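Local coordinates for ficolin-3 (Homo sapiens, PDB 2J5Z), which binds sugars such as galactose through its fibrinogen-like domain and probably serves as a recognition lectin of innate immunity, at residues 26-31 against 40-45; 67-72 against 153-158; 131-136 against 143-148. All coordinates share one frame; numbering follows the deposited sequence.

All three contacts lie in the fibrinogen-like domain. Contact 1 comes first along the chain and closes before contact 2 opens; contact 3 is nested in the 80-residue stretch of chain that contact 2 closes. Contact 1 is a hairpin at one end of the antiparallel sheet. Contact 3 reaches the same sheet through strand 131-133, on the opposite side of the chain's centre; the centres of contacts 1 and 3 are about 25 Å apart. Contact 2 joins helix 69-74 to the loop 153-158, and its nearest atoms are about 6 Å from those of contact 3. Contact 1 meets other subunits of the trimer, while contacts 2 and 3 fix loop segments that precede the calcium-binding residues.

Contact 1: residues 26-31 against 40-45; sequences SGWYHL and PVFCDM
Trp28 and Phe42 face each other as a non-hydrogen-bonded pair of an antiparallel hairpin. Their side chains lie crosswise. The Phe42 ring turns its edge to the face of the Trp28 five-membered ring, a T-shaped pair with planes at 73°. Phe42 CB sits over the Trp28 six-membered ring, 3.9 Å from its centroid, which makes a CH-pi contact. CG of Phe42 is anti to the backbone N (chi1 -172°), and this carries its ring across to Gly27 on the partner strand. There Phe42 CE1 comes within 3.4 Å of Gly27 CA, and Gly27 N lies over one face of the ring. The chain turns a corner at Gly27, which puts no side chain between its backbone and the Phe42 ring. On the same face as Trp28, Pro40 lies over one face of the His30 ring.

The other face carries Tyr29, Val41 and Cys43. Leu31 CG packs on Val41 CG2 at 3.6 Å. The Cys43 sulfur approaches the Tyr29 ring obliquely. Backbone bonds pair Gly27 with Cys43 and Tyr29 with Val41 in both directions. At the hairpin's open end Ser26 OG accepts from Met45 N (2.8 Å, 158° at the hydrogen). The same OG is 2.6 Å from a water, which also gives a weak bond to Asp44 OD1. The stronger partner of Asp44 is Arg217, through a salt bridge.

Strand 52-58 continues the sheet beside strand 38-44, and Leu53 packs on Leu31 and Val41. Helix 15-20 covers Tyr29, Leu31 and Met45 with Leu18, and Cys43 is joined to Cys15 by a disulfide. Ser26 pairs with a strand of a second subunit in parallel fashion, so the sheet runs on across the trimer interface.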
# COMPACT_ATOMS: atom_id res chain seq x y z
N SER A 26 1.26 11.22 -3.60
CA SER A 26 0.31 10.33 -4.29
C SER A 26 -0.17 9.20 -3.40
O SER A 26 0.58 8.68 -2.57
CB SER A 26 0.95 9.75 -5.56
OG SER A 26 1.43 10.80 -6.38
N GLY A 27 -1.44 8.81 -3.52
CA GLY A 27 -1.91 7.70 -2.72
C GLY A 27 -3.43 7.72 -2.64
O GLY A 27 -4.07 8.44 -3.39
N TRP A 28 -3.97 6.96 -1.70
CA TRP A 28 -5.43 6.81 -1.58
C TRP A 28 -6.05 7.91 -0.70
O TRP A 28 -5.60 8.15 0.43
CB TRP A 28 -5.79 5.40 -1.09
CG TRP A 28 -5.47 4.39 -2.15
CD1 TRP A 28 -4.29 3.73 -2.33
CD2 TRP A 28 -6.33 3.98 -3.21
NE1 TRP A 28 -4.36 2.92 -3.44
CE2 TRP A 28 -5.61 3.05 -4.00
CE3 TRP A 28 -7.66 4.27 -3.56
CZ2 TRP A 28 -6.16 2.44 -5.13
CZ3 TRP A 28 -8.21 3.66 -4.68
CH2 TRP A 28 -7.46 2.74 -5.45
N TYR A 29 -7.06 8.58 -1.24
CA TYR A 29 -7.73 9.67 -0.56
C TYR A 29 -9.23 9.48 -0.73
O TYR A 29 -9.66 8.86 -1.68
CB TYR A 29 -7.38 11.00 -1.20
CG TYR A 29 -5.95 11.44 -0.96
CD1 TYR A 29 -5.63 12.26 0.10
CD2 TYR A 29 -4.93 11.02 -1.80
CE1 TYR A 29 -4.32 12.68 0.32
CE2 TYR A 29 -3.62 11.41 -1.59
CZ TYR A 29 -3.33 12.24 -0.52
OH TYR A 29 -2.03 12.64 -0.30
N HIS A 30 -10.02 10.07 0.16
CA HIS A 30 -11.47 10.05 -0.04
C HIS A 30 -11.97 11.32 -0.72
O HIS A 30 -11.58 12.44 -0.35
CB HIS A 30 -12.17 9.82 1.29
CG HIS A 30 -12.06 8.42 1.78
ND1 HIS A 30 -13.12 7.53 1.75
CD2 HIS A 30 -11.00 7.73 2.26
CE1 HIS A 30 -12.72 6.37 2.22
NE2 HIS A 30 -11.44 6.45 2.54
N LEU A 31 -12.81 11.15 -1.74
CA LEU A 31 -13.49 12.28 -2.36
C LEU A 31 -14.93 12.23 -1.87
O LEU A 31 -15.43 11.17 -1.52
CB LEU A 31 -13.52 12.17 -3.88
CG LEU A 31 -12.24 12.03 -4.69
CD1 LEU A 31 -12.53 12.18 -6.18
CD2 LEU A 31 -11.21 13.05 -4.24
N PRO A 40 -13.13 6.19 -1.95
CA PRO A 40 -11.66 6.15 -1.99
C PRO A 40 -11.18 6.16 -3.43
O PRO A 40 -11.71 5.43 -4.27
CB PRO A 40 -11.33 4.79 -1.34
CG PRO A 40 -12.61 4.33 -0.71
CD PRO A 40 -13.70 4.90 -1.53
N VAL A 41 -10.17 6.97 -3.72
CA VAL A 41 -9.60 7.06 -5.06
C VAL A 41 -8.10 7.24 -4.92
O VAL A 41 -7.63 7.74 -3.90
CB VAL A 41 -10.12 8.29 -5.85
CG1 VAL A 41 -11.65 8.24 -6.00
CG2 VAL A 41 -9.68 9.56 -5.16
N PHE A 42 -7.36 6.84 -5.95
CA PHE A 42 -5.91 7.07 -5.99
C PHE A 42 -5.62 8.37 -6.70
O PHE A 42 -5.97 8.53 -7.87
CB PHE A 42 -5.18 5.93 -6.70
CG PHE A 42 -3.69 6.04 -6.59
CD1 PHE A 42 -3.01 5.46 -5.52
CD2 PHE A 42 -2.97 6.74 -7.54
CE1 PHE A 42 -1.64 5.57 -5.41
CE2 PHE A 42 -1.58 6.86 -7.43
CZ PHE A 42 -0.92 6.27 -6.35
N CYS A 43 -4.99 9.30 -5.98
CA CYS A 43 -4.58 10.58 -6.57
C CYS A 43 -3.10 10.53 -6.88
O CYS A 43 -2.30 10.21 -6.00
CB CYS A 43 -4.82 11.72 -5.59
SG CYS A 43 -6.56 12.05 -5.22
N ASP A 44 -2.75 10.84 -8.12
CA ASP A 44 -1.33 10.99 -8.47
C ASP A 44 -1.03 12.47 -8.33
O ASP A 44 -1.53 13.29 -9.10
CB ASP A 44 -1.07 10.49 -9.90
CG ASP A 44 0.38 10.68 -10.32
OD1 ASP A 44 1.05 11.60 -9.81
OD2 ASP A 44 0.85 9.90 -11.18
N MET A 45 -0.22 12.80 -7.34
CA MET A 45 0.05 14.20 -7.02
C MET A 45 1.37 14.68 -7.60
O MET A 45 1.81 15.79 -7.29
CB MET A 45 0.07 14.39 -5.50
CG MET A 45 -1.25 14.03 -4.80
SD MET A 45 -2.65 14.84 -5.60
CE MET A 45 -3.82 14.89 -4.23
O HOH W 1 3.11 9.62 -7.98

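Contact 2: residues 67-72 against 153-158; sequences RSWSSY and FTTYDA
The Trp69 indole is the main bump and enters a hollow formed by Phe153, Thr155 and Ala158. The Ala158 methyl meets the ring obliquely, with CB 3.6 Å from Trp69 CE3. Phe153 O, buried and without a polar partner in the model, lies at the ring edge, 3.3 Å from Trp69 CZ3. With Trp69 CG opposite the backbone N (chi1 -176°), the CE3 and CZ3 edge of the indole reaches Ala158 and Phe153. Its NE1 is taken by Glu125.

Tyr72 CG lies near the rim of the Phe153 ring, 3.7 Å from Phe153 CE2. The two rings meet obliquely, planes at 53°. The Thr155 methyl slots between Tyr72 and the Trp69 backbone. Tyr156 covers the other end, its CE2 3.4 Å from Arg67 C.

Trp69 N reaches the syn lone pair of Asp157 OD1 at 2.9 Å. Thr155 OG1 donates to Asp157 OD1 (2.8 Å) on the anti side, tilted 31° out of the carboxylate plane. With a water that joins Ser70 N to Asp157 OD2, these bonds limit the rotation of the group. Another water bridges Arg67 O and Tyr156 N.

Ser68 is the helix N-cap, its OG taking a weak bond from Ser71 N. Asp157 of type I turn 155-158 meets the helix's first turn beside this cap. The turn leads into Asp159 of the calcium site, with the Ala158 side chain about 10 Å from the ion.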
# COMPACT_ATOMS: atom_id res chain seq x y z
N ARG A 67 -14.49 -9.57 -16.20
CA ARG A 67 -15.57 -9.50 -15.24
C ARG A 67 -16.87 -8.99 -15.85
O ARG A 67 -16.89 -8.45 -16.96
CB ARG A 67 -15.19 -8.60 -14.07
CG ARG A 67 -13.85 -8.91 -13.45
CD ARG A 67 -13.98 -9.84 -12.25
NE ARG A 67 -12.73 -9.83 -11.50
CZ ARG A 67 -12.58 -9.40 -10.26
NH1 ARG A 67 -13.62 -8.97 -9.55
NH2 ARG A 67 -11.37 -9.45 -9.71
N SER A 68 -17.93 -9.14 -15.07
CA SER A 68 -19.29 -8.94 -15.53
C SER A 68 -19.69 -7.48 -15.47
O SER A 68 -18.98 -6.65 -14.91
CB SER A 68 -20.23 -9.72 -14.63
OG SER A 68 -20.19 -9.16 -13.33
N TRP A 69 -20.86 -7.21 -16.05
CA TRP A 69 -21.44 -5.87 -16.05
C TRP A 69 -21.47 -5.28 -14.65
O TRP A 69 -21.06 -4.12 -14.45
CB TRP A 69 -22.86 -5.92 -16.63
CG TRP A 69 -23.47 -4.58 -16.74
CD1 TRP A 69 -24.35 -4.00 -15.88
CD2 TRP A 69 -23.22 -3.62 -17.77
NE1 TRP A 69 -24.66 -2.73 -16.30
CE2 TRP A 69 -23.98 -2.48 -17.47
CE3 TRP A 69 -22.42 -3.62 -18.91
CZ2 TRP A 69 -23.97 -1.34 -18.28
CZ3 TRP A 69 -22.41 -2.49 -19.71
CH2 TRP A 69 -23.18 -1.37 -19.39
N SER A 70 -21.94 -6.07 -13.68
CA SER A 70 -22.13 -5.57 -12.32
C SER A 70 -20.81 -5.24 -11.65
O SER A 70 -20.71 -4.26 -10.90
CB SER A 70 -22.93 -6.56 -11.46
OG SER A 70 -22.25 -7.81 -11.38
N SER A 71 -19.81 -6.06 -11.93
CA SER A 71 -18.45 -5.84 -11.45
C SER A 71 -17.86 -4.56 -12.04
O SER A 71 -17.29 -3.74 -11.33
CB SER A 71 -17.57 -7.04 -11.81
OG SER A 71 -17.87 -8.15 -10.99
N TYR A 72 -18.00 -4.38 -13.35
CA TYR A 72 -17.52 -3.15 -13.96
C TYR A 72 -18.30 -1.95 -13.48
O TYR A 72 -17.75 -0.85 -13.37
CB TYR A 72 -17.49 -3.25 -15.50
CG TYR A 72 -16.18 -3.81 -15.94
CD1 TYR A 72 -15.05 -2.99 -16.01
CD2 TYR A 72 -16.02 -5.17 -16.18
CE1 TYR A 72 -13.82 -3.50 -16.36
CE2 TYR A 72 -14.79 -5.70 -16.53
CZ TYR A 72 -13.68 -4.84 -16.61
OH TYR A 72 -12.43 -5.30 -16.96
N PHE A 153 -20.51 0.57 -23.32
CA PHE A 153 -19.61 -0.40 -22.71
C PHE A 153 -20.23 -1.78 -22.91
O PHE A 153 -21.47 -1.92 -22.80
CB PHE A 153 -19.49 -0.06 -21.22
CG PHE A 153 -18.26 -0.62 -20.56
CD1 PHE A 153 -17.02 -0.04 -20.76
CD2 PHE A 153 -18.36 -1.70 -19.68
CE1 PHE A 153 -15.89 -0.52 -20.13
CE2 PHE A 153 -17.22 -2.20 -19.05
CZ PHE A 153 -15.99 -1.61 -19.26
N THR A 154 -19.41 -2.79 -23.20
CA THR A 154 -19.89 -4.19 -23.20
C THR A 154 -18.99 -5.12 -22.38
O THR A 154 -17.76 -4.96 -22.33
CB THR A 154 -20.22 -4.83 -24.61
OG1 THR A 154 -19.25 -5.82 -25.02
CG2 THR A 154 -20.42 -3.80 -25.66
N THR A 155 -19.66 -6.04 -21.70
CA THR A 155 -19.01 -7.08 -20.93
C THR A 155 -19.50 -8.43 -21.46
O THR A 155 -20.37 -8.48 -22.33
CB THR A 155 -19.37 -6.97 -19.43
OG1 THR A 155 -20.79 -6.99 -19.27
CG2 THR A 155 -18.84 -5.65 -18.85
N TYR A 156 -18.96 -9.52 -20.94
CA TYR A 156 -19.35 -10.82 -21.47
C TYR A 156 -20.84 -11.14 -21.28
O TYR A 156 -21.42 -11.90 -22.06
CB TYR A 156 -18.44 -11.93 -20.92
CG TYR A 156 -18.55 -12.17 -19.43
CD1 TYR A 156 -19.69 -12.74 -18.89
CD2 TYR A 156 -17.51 -11.84 -18.57
CE1 TYR A 156 -19.80 -12.96 -17.53
CE2 TYR A 156 -17.61 -12.06 -17.21
CZ TYR A 156 -18.76 -12.62 -16.70
OH TYR A 156 -18.87 -12.84 -15.34
N ASP A 157 -21.47 -10.52 -20.29
CA ASP A 157 -22.88 -10.75 -20.03
C ASP A 157 -23.75 -9.54 -20.39
O ASP A 157 -24.90 -9.44 -19.98
CB ASP A 157 -23.11 -11.12 -18.56
CG ASP A 157 -22.71 -10.01 -17.60
OD1 ASP A 157 -21.75 -9.27 -17.91
OD2 ASP A 157 -23.38 -9.87 -16.55
N ALA A 158 -23.18 -8.62 -21.17
CA ALA A 158 -23.94 -7.47 -21.63
C ALA A 158 -23.40 -6.99 -22.97
O ALA A 158 -22.57 -6.07 -23.02
CB ALA A 158 -23.93 -6.36 -20.59
O HOH W 2 -16.43 -8.71 -19.67
O HOH W 3 -23.42 -8.53 -14.17

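Contact 3: residues 131-136 against 143-148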
# COMPACT_ATOMS: atom_id res chain seq x y z
N LEU A 131 -19.19 5.98 -23.82
CA LEU A 131 -18.06 6.90 -23.72
C LEU A 131 -18.33 8.18 -24.48
O LEU A 131 -18.77 8.15 -25.64
CB LEU A 131 -16.81 6.24 -24.32
CG LEU A 131 -15.54 7.11 -24.37
CD1 LEU A 131 -15.08 7.56 -22.98
CD2 LEU A 131 -14.45 6.31 -25.04
N ALA A 132 -18.08 9.31 -23.82
CA ALA A 132 -18.01 10.61 -24.50
C ALA A 132 -16.59 11.16 -24.37
O ALA A 132 -16.19 11.68 -23.32
CB ALA A 132 -19.02 11.58 -23.90
N LEU A 133 -15.81 11.02 -25.45
CA LEU A 133 -14.40 11.38 -25.41
C LEU A 133 -14.14 12.66 -26.20
O LEU A 133 -14.62 12.79 -27.32
CB LEU A 133 -13.57 10.23 -25.99
CG LEU A 133 -12.06 10.31 -25.80
CD1 LEU A 133 -11.69 10.07 -24.34
CD2 LEU A 133 -11.37 9.30 -26.74
N GLY A 134 -13.38 13.58 -25.60
CA GLY A 134 -12.91 14.79 -26.27
C GLY A 134 -11.80 14.50 -27.27
O GLY A 134 -11.35 13.35 -27.42
N LYS A 135 -11.38 15.53 -27.98
CA LYS A 135 -10.38 15.38 -29.03
C LYS A 135 -8.98 15.06 -28.49
O LYS A 135 -8.63 15.47 -27.39
CB LYS A 135 -10.32 16.65 -29.88
CG LYS A 135 -11.68 17.03 -30.49
CD LYS A 135 -12.17 15.97 -31.43
CE LYS A 135 -13.48 16.39 -32.11
NZ LYS A 135 -14.06 15.29 -32.94
N PHE A 136 -8.22 14.33 -29.29
CA PHE A 136 -6.84 13.98 -29.01
C PHE A 136 -5.96 15.22 -29.06
O PHE A 136 -5.98 15.96 -30.05
CB PHE A 136 -6.37 12.95 -30.04
CG PHE A 136 -4.96 12.47 -29.86
CD1 PHE A 136 -4.62 11.62 -28.81
CD2 PHE A 136 -3.97 12.83 -30.77
CE1 PHE A 136 -3.32 11.16 -28.65
CE2 PHE A 136 -2.66 12.38 -30.62
CZ PHE A 136 -2.33 11.54 -29.56
N ASP A 143 -3.28 8.04 -31.05
CA ASP A 143 -4.69 7.96 -30.69
C ASP A 143 -5.27 6.59 -31.03
O ASP A 143 -5.35 6.19 -32.20
CB ASP A 143 -5.46 9.08 -31.40
CG ASP A 143 -6.94 9.07 -31.08
OD1 ASP A 143 -7.37 8.32 -30.17
OD2 ASP A 143 -7.68 9.82 -31.75
N SER A 144 -5.68 5.85 -29.99
CA SER A 144 -6.37 4.58 -30.19
C SER A 144 -7.69 4.49 -29.42
O SER A 144 -8.21 3.39 -29.21
CB SER A 144 -5.46 3.41 -29.78
OG SER A 144 -4.41 3.22 -30.71
N LEU A 145 -8.22 5.63 -28.99
CA LEU A 145 -9.45 5.65 -28.23
C LEU A 145 -10.59 6.40 -28.93
O LEU A 145 -11.75 6.20 -28.58
CB LEU A 145 -9.21 6.22 -26.83
CG LEU A 145 -10.24 5.90 -25.73
CD1 LEU A 145 -10.40 4.40 -25.53
CD2 LEU A 145 -9.85 6.57 -24.42
N SER A 146 -10.28 7.22 -29.93
CA SER A 146 -11.32 8.02 -30.59
C SER A 146 -12.38 7.16 -31.24
O SER A 146 -13.57 7.49 -31.19
CB SER A 146 -10.73 8.98 -31.62
OG SER A 146 -9.97 9.99 -30.99
N LEU A 147 -11.96 6.05 -31.84
CA LEU A 147 -12.89 5.09 -32.45
C LEU A 147 -13.97 4.67 -31.45
O LEU A 147 -15.12 4.43 -31.80
CB LEU A 147 -12.14 3.84 -32.95
CG LEU A 147 -13.01 2.60 -33.22
CD1 LEU A 147 -13.93 2.79 -34.43
CD2 LEU A 147 -12.19 1.31 -33.37
N HIS A 148 -13.58 4.61 -30.18
CA HIS A 148 -14.46 4.09 -29.15
C HIS A 148 -15.41 5.14 -28.59
O HIS A 148 -16.37 4.80 -27.90
CB HIS A 148 -13.62 3.43 -28.06
CG HIS A 148 -12.98 2.16 -28.53
ND1 HIS A 148 -11.66 2.09 -28.91
CD2 HIS A 148 -13.51 0.94 -28.75
CE1 HIS A 148 -11.39 0.86 -29.32
NE2 HIS A 148 -12.50 0.15 -29.23
O HOH W 4 -11.63 11.79 -29.59
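The carboxylate of Asp143 lies almost parallel to the Phe136 ring. The two planes are only 8° apart, and the side chains run antiparallel alongside one another. The closest group is not an oxygen but Asp143 CB, which sits over the ring face, 3.8 Å from the Phe136 centroid and 17° off the normal. This is a CH-pi contact. Phe136 CG lies opposite its own backbone N (chi1 -179°), which extends the ring toward Asp143.

Much of the carboxylate's bonding is within its own segment. Leu145 N and Ser146 N both give bonds of 3.1 Å to Asp143 OD1, forming an Asx turn and an Asx motif. They reach it from the same face of its plane. Tyr117 OH also bonds to OD1, so this oxygen is gripped by several donors. No hydrogen bond joins the two segments directly, but a water bridges them, donating to Gly134 O at 2.7 Å and to Ser146 OG at 2.8 Å.

The rest is leucine packing, partly against backbone carbonyls. Leu133 and Leu145 meet nearly perpendicular, with Leu133 CD2 3.7 Å from Leu145 CG. The same methyl lies against the Leu145 carbonyl. Leu131 CD2 touches His148 O at 3.8 Å.

Strand 131-133 pairs antiparallel with strand 112-122, where Phe120 and Leu122 pack on Leu131 and Tyr117 packs on Leu133. Leu101 of strand 101-106 touches both Leu133 and Leu145. The short 3-10 segment 146-148 lies against strand 131-133. On its far end His148 packs on Tyr181, a residue of the galactose pocket.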